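Local coordinates for phosphotriesterase family protein (Listeria monocytogenes serotype 4b str. H7858, PDB 3PNZ) that probably hydrolyses phosphorylated sugar lactones at a two-zinc centre, as a lactonase of the phosphotriesterase family with an amidohydrolase fold, at residues I25-A30 against V69-R74; D36-L41 against A274-Y279. All coordinates share one frame; numbering follows the deposited sequence.

Contact 1. Residues I25-A30 against V69-R74; sequences IVCVPA and VDYGRR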
# COMPACT_ATOMS: atom_id res chain seq x y z
N ILE A 25 -2.13 -9.04 4.23
CA ILE A 25 -2.15 -9.85 5.45
C ILE A 25 -3.05 -11.07 5.31
O ILE A 25 -2.60 -12.21 5.44
CB ILE A 25 -2.58 -9.00 6.66
CG1 ILE A 25 -1.68 -7.78 6.80
CG2 ILE A 25 -2.52 -9.85 7.94
CD1 ILE A 25 -2.17 -6.77 7.84
N VAL A 26 -4.32 -10.83 5.04
CA VAL A 26 -5.25 -11.90 4.72
C VAL A 26 -6.08 -11.46 3.52
O VAL A 26 -6.80 -10.46 3.59
CB VAL A 26 -6.21 -12.22 5.90
CG1 VAL A 26 -7.10 -13.42 5.57
CG2 VAL A 26 -5.42 -12.47 7.17
N CYS A 27 -5.97 -12.19 2.42
CA CYS A 27 -6.68 -11.80 1.21
C CYS A 27 -6.83 -12.97 0.25
O CYS A 27 -5.95 -13.83 0.17
CB CYS A 27 -5.97 -10.62 0.52
SG CYS A 27 -4.21 -10.88 0.21
N VAL A 28 -7.94 -12.98 -0.47
CA VAL A 28 -8.24 -14.04 -1.43
C VAL A 28 -8.73 -13.40 -2.73
O VAL A 28 -9.92 -13.42 -3.03
CB VAL A 28 -9.30 -15.00 -0.86
CG1 VAL A 28 -9.46 -16.23 -1.77
CG2 VAL A 28 -8.93 -15.43 0.55
N PRO A 29 -7.81 -12.81 -3.50
CA PRO A 29 -8.12 -12.09 -4.74
C PRO A 29 -8.94 -12.95 -5.69
O PRO A 29 -8.51 -14.04 -6.03
CB PRO A 29 -6.74 -11.84 -5.36
CG PRO A 29 -5.76 -11.97 -4.26
CD PRO A 29 -6.37 -12.82 -3.18
N ALA A 30 -10.11 -12.47 -6.11
CA ALA A 30 -10.99 -13.26 -6.96
C ALA A 30 -10.29 -13.69 -8.24
O ALA A 30 -10.32 -14.86 -8.62
CB ALA A 30 -12.25 -12.49 -7.29
N VAL A 69 -10.49 -3.33 -2.86
CA VAL A 69 -11.75 -4.07 -2.99
C VAL A 69 -11.67 -5.18 -4.04
O VAL A 69 -12.37 -6.20 -3.93
CB VAL A 69 -12.95 -3.14 -3.29
CG1 VAL A 69 -12.92 -2.66 -4.74
CG2 VAL A 69 -14.26 -3.86 -2.99
N ASP A 70 -10.83 -4.99 -5.05
CA ASP A 70 -10.64 -5.97 -6.12
C ASP A 70 -9.65 -7.09 -5.75
O ASP A 70 -9.38 -7.99 -6.55
CB ASP A 70 -10.22 -5.28 -7.42
CG ASP A 70 -9.05 -4.30 -7.23
OD1 ASP A 70 -8.64 -4.05 -6.08
OD2 ASP A 70 -8.54 -3.78 -8.25
N TYR A 71 -9.13 -7.05 -4.53
CA TYR A 71 -8.10 -8.00 -4.12
C TYR A 71 -8.57 -8.94 -3.00
O TYR A 71 -7.76 -9.50 -2.27
CB TYR A 71 -6.80 -7.26 -3.73
CG TYR A 71 -5.55 -8.05 -4.03
CD1 TYR A 71 -5.15 -8.28 -5.33
CD2 TYR A 71 -4.78 -8.58 -3.00
CE1 TYR A 71 -4.01 -9.02 -5.62
CE2 TYR A 71 -3.63 -9.32 -3.27
CZ TYR A 71 -3.26 -9.53 -4.58
OH TYR A 71 -2.12 -10.26 -4.87
N GLY A 72 -9.89 -9.09 -2.88
CA GLY A 72 -10.47 -10.08 -1.99
C GLY A 72 -10.18 -9.89 -0.51
O GLY A 72 -9.60 -10.75 0.14
N ARG A 73 -10.62 -8.76 0.03
CA ARG A 73 -10.36 -8.46 1.42
C ARG A 73 -10.98 -9.49 2.37
O ARG A 73 -12.03 -10.06 2.08
CB ARG A 73 -10.90 -7.08 1.79
CG ARG A 73 -10.40 -5.93 0.92
CD ARG A 73 -10.70 -4.64 1.66
NE ARG A 73 -10.45 -3.40 0.94
CZ ARG A 73 -11.38 -2.67 0.34
NH1 ARG A 73 -12.65 -3.09 0.31
NH2 ARG A 73 -11.06 -1.53 -0.24
N ARG A 74 -10.29 -9.71 3.48
CA ARG A 74 -10.84 -10.44 4.62
C ARG A 74 -10.71 -9.53 5.85
O ARG A 74 -9.92 -9.79 6.76
CB ARG A 74 -10.07 -11.76 4.82
CG ARG A 74 -10.30 -12.78 3.70
CD ARG A 74 -11.79 -13.06 3.56
NE ARG A 74 -12.10 -14.15 2.64
CZ ARG A 74 -12.37 -14.00 1.35
NH1 ARG A 74 -12.35 -12.80 0.77
NH2 ARG A 74 -12.66 -15.07 0.61
O HOH W 1 -8.05 -7.87 3.76
O HOH W 2 -12.45 -13.50 -2.10
O HOH W 3 -11.62 -10.18 -5.05
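Two neighbouring beta-alpha loops of the amidohydrolase barrel pack together here, mostly buried, with Pro-29 laid on the ring of Tyr-71 and Val-28 held by the backbone of Gly-72. Pro-29 makes a CH-pi contact: its CG stands 3.5 Å from the Tyr-71 ring centroid, almost on the normal, while CB leans over the CD1-CE1 side. Cys-27 joins from an oblique direction, its SG 3.9 Å from Tyr-71 CE2. That thiol lies between its own backbone N and carbonyl carbon (chi1 52°), which brings SG beside the CD2-CE2 side of the Tyr-71 ring in a sulfur-aromatic contact.

The backbones meet through one direct hydrogen bond, from Val-28 N to Gly-72 O (2.8 Å), nearly straight at 169° and directed at a carbonyl lone pair. Gly-72 has positive phi, and its CA comes close enough to Val-28 O for a CA-H...O contact of 3.5 Å.

Arg-74 covers the other end. Its CB meets Val-26 CG1 at 3.5 Å; a bend at chi2 (-56°) then turns the chain so that Val-28, through CB and CG2, lies over one face of the guanidinium. NH1 donates to Arg-73 O, with the acceptor in the guanidinium plane, and also to a water that donates to Val-28 O (2.7 Å). A second water bridges the segments, donating to Val-26 O and accepting from Arg-74 N.

The loops follow strands 19-23 and 62-65, adjacent in the parallel sheet. Tyr-71 also meets the ring of the zinc ligand His-24, Val-26 packs on Val-78 and Ile-81 of helix 75-85, and Pro-29 occupies the N-cap position of helix 30-33.

Contact 2. Residues D36-L41 against A274-Y279; sequences DADDLL and ARKTYY. With PO4 (phosphate ion), chain L.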
# COMPACT_ATOMS: atom_id res chain seq x y z
N ASP A 36 -6.80 -20.57 -9.89
CA ASP A 36 -6.10 -21.56 -9.08
C ASP A 36 -4.67 -21.16 -8.74
O ASP A 36 -3.84 -22.02 -8.45
CB ASP A 36 -6.12 -22.92 -9.78
CG ASP A 36 -7.52 -23.50 -9.90
OD1 ASP A 36 -8.21 -23.60 -8.87
OD2 ASP A 36 -7.92 -23.85 -11.03
N ALA A 37 -4.38 -19.86 -8.78
CA ALA A 37 -3.07 -19.36 -8.37
C ALA A 37 -2.99 -19.31 -6.84
O ALA A 37 -3.00 -18.23 -6.22
CB ALA A 37 -2.80 -17.99 -8.98
N ASP A 38 -2.90 -20.48 -6.22
CA ASP A 38 -3.00 -20.61 -4.77
C ASP A 38 -1.97 -19.81 -3.98
O ASP A 38 -2.24 -19.39 -2.86
CB ASP A 38 -2.92 -22.08 -4.36
CG ASP A 38 -3.32 -22.29 -2.91
OD1 ASP A 38 -4.53 -22.19 -2.61
OD2 ASP A 38 -2.42 -22.55 -2.07
N ASP A 39 -0.78 -19.63 -4.54
CA ASP A 39 0.28 -18.92 -3.82
C ASP A 39 -0.08 -17.46 -3.55
O ASP A 39 0.47 -16.84 -2.64
CB ASP A 39 1.61 -19.00 -4.59
CG ASP A 39 2.80 -18.60 -3.74
OD1 ASP A 39 2.80 -18.85 -2.51
OD2 ASP A 39 3.76 -18.04 -4.31
N LEU A 40 -1.02 -16.92 -4.32
CA LEU A 40 -1.43 -15.52 -4.15
C LEU A 40 -2.66 -15.38 -3.26
O LEU A 40 -3.24 -14.31 -3.17
CB LEU A 40 -1.69 -14.88 -5.51
CG LEU A 40 -0.42 -14.54 -6.30
CD1 LEU A 40 -0.75 -14.34 -7.77
CD2 LEU A 40 0.26 -13.29 -5.71
N LEU A 41 -3.04 -16.47 -2.61
CA LEU A 41 -4.13 -16.41 -1.65
C LEU A 41 -3.58 -16.52 -0.23
O LEU A 41 -3.07 -17.57 0.18
CB LEU A 41 -5.14 -17.53 -1.91
CG LEU A 41 -5.56 -17.75 -3.37
CD1 LEU A 41 -6.58 -18.90 -3.45
CD2 LEU A 41 -6.11 -16.49 -4.01
N ALA A 274 2.82 -10.66 -0.51
CA ALA A 274 1.52 -11.01 -1.08
C ALA A 274 1.36 -12.50 -1.38
O ALA A 274 0.35 -12.90 -1.94
CB ALA A 274 1.27 -10.20 -2.34
N ARG A 275 2.36 -13.29 -1.01
CA ARG A 275 2.38 -14.72 -1.37
C ARG A 275 2.60 -15.62 -0.17
O ARG A 275 3.31 -15.26 0.77
CB ARG A 275 3.49 -14.99 -2.39
CG ARG A 275 3.20 -14.47 -3.78
CD ARG A 275 4.40 -14.72 -4.70
NE ARG A 275 4.14 -14.26 -6.06
CZ ARG A 275 3.61 -15.03 -7.00
NH1 ARG A 275 3.28 -16.28 -6.73
NH2 ARG A 275 3.40 -14.54 -8.22
N LYS A 276 2.02 -16.83 -0.23
CA LYS A 276 2.30 -17.84 0.78
C LYS A 276 3.80 -18.07 0.89
O LYS A 276 4.35 -18.18 1.99
CB LYS A 276 1.59 -19.16 0.44
CG LYS A 276 0.08 -19.17 0.69
CD LYS A 276 -0.46 -20.61 0.57
CE LYS A 276 -1.93 -20.71 0.96
NZ LYS A 276 -2.85 -20.23 -0.11
N THR A 277 4.46 -18.13 -0.27
CA THR A 277 5.90 -18.39 -0.31
C THR A 277 6.73 -17.22 0.22
O THR A 277 7.94 -17.34 0.37
CB THR A 277 6.38 -18.73 -1.73
OG1 THR A 277 5.92 -17.73 -2.65
CG2 THR A 277 5.83 -20.10 -2.16
N TYR A 278 6.07 -16.09 0.50
CA TYR A 278 6.75 -14.94 1.07
C TYR A 278 6.59 -14.90 2.59
O TYR A 278 7.42 -14.32 3.30
CB TYR A 278 6.20 -13.65 0.50
CG TYR A 278 6.57 -13.34 -0.94
CD1 TYR A 278 7.50 -14.10 -1.63
CD2 TYR A 278 5.98 -12.27 -1.60
CE1 TYR A 278 7.83 -13.81 -2.95
CE2 TYR A 278 6.30 -11.96 -2.92
CZ TYR A 278 7.23 -12.73 -3.59
OH TYR A 278 7.56 -12.43 -4.89
N TYR A 279 5.51 -15.48 3.09
CA TYR A 279 5.26 -15.54 4.53
C TYR A 279 6.08 -16.65 5.17
O TYR A 279 6.18 -17.76 4.64
CB TYR A 279 3.77 -15.76 4.80
CG TYR A 279 3.00 -14.48 5.03
CD1 TYR A 279 2.71 -13.61 3.98
CD2 TYR A 279 2.55 -14.15 6.30
CE1 TYR A 279 2.01 -12.42 4.20
CE2 TYR A 279 1.85 -12.99 6.53
CZ TYR A 279 1.57 -12.13 5.48
OH TYR A 279 0.87 -10.97 5.75
P PO4 L . 5.10 -10.44 -6.61
O1 PO4 L . 5.19 -11.78 -7.29
O2 PO4 L . 3.83 -10.40 -5.79
O3 PO4 L . 6.27 -10.27 -5.67
O4 PO4 L . 5.07 -9.32 -7.62
O HOH W 4 -1.93 -11.99 -2.83
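Asp-39 receives three successive residues of the other loop. With CG anti to the backbone N (chi1 -166°), its carboxylate reaches the turn at 275-277, where the syn lone pair of OD1 takes Thr-277 N (2.9 Å) and that of OD2 takes the Thr-277 hydroxyl (OG1 to OD2 2.7 Å). Arg-275 NH1 adds a salt bridge to OD2 (3.0 Å) on its anti side, the carboxylate and guanidinium planes 46° apart. Three bonds thus fix the carboxylate's rotation, while Asp-39 O accepts Lys-276 N.

Leu-40 CD2 sits over the centre of the Arg-275 guanidinium. Extended from CG to NE, Arg-275 carries its NE to phosphate O1 (3.0 Å); Tyr-278 OH donates to O3 (2.6 Å), which lies at the edge of its ring. Lys-242, Lys-244 and Tyr-245 complete this anion site, consistent with a pocket for a phosphorylated substrate, although the ion probably came from the crystallisation liquor.

Lys-276 bends at its last torsion (chi4 78°), bringing NZ to Leu-41 O (2.7 Å) in the carbonyl plane and to Asp-38 O (2.9 Å). The same NZ forms a salt bridge to Asp-38 OD2 from above the carboxylate plane.

At the protein surface, the contact joins the 3-10 turn 38-40, between helices 30-33 and 45-57, to the loop leading from strand 267-269 into helix 280-283.

Overall arrangement
From the N terminus, strand 19-23 leads into 25-30, then helix 30-33 and the turn at 36-41. After helix 45-57 and strand 62-65, the chain returns at 69-74 and closes contact 1 across 38 intervening residues. Contact 2 closes only at 274-279, after most of the barrel has been traversed, so the two closures cross rather than nest. Contact 1 joins the loops after neighbouring strands 19-23 and 62-65; contact 2 ties the loop between helices 30-33 and 45-57 to the one after strand 267-269. Their centres are about 12 Å apart, and they touch where Pro-29 packs on Leu-41 and Tyr-279 on Ile-25.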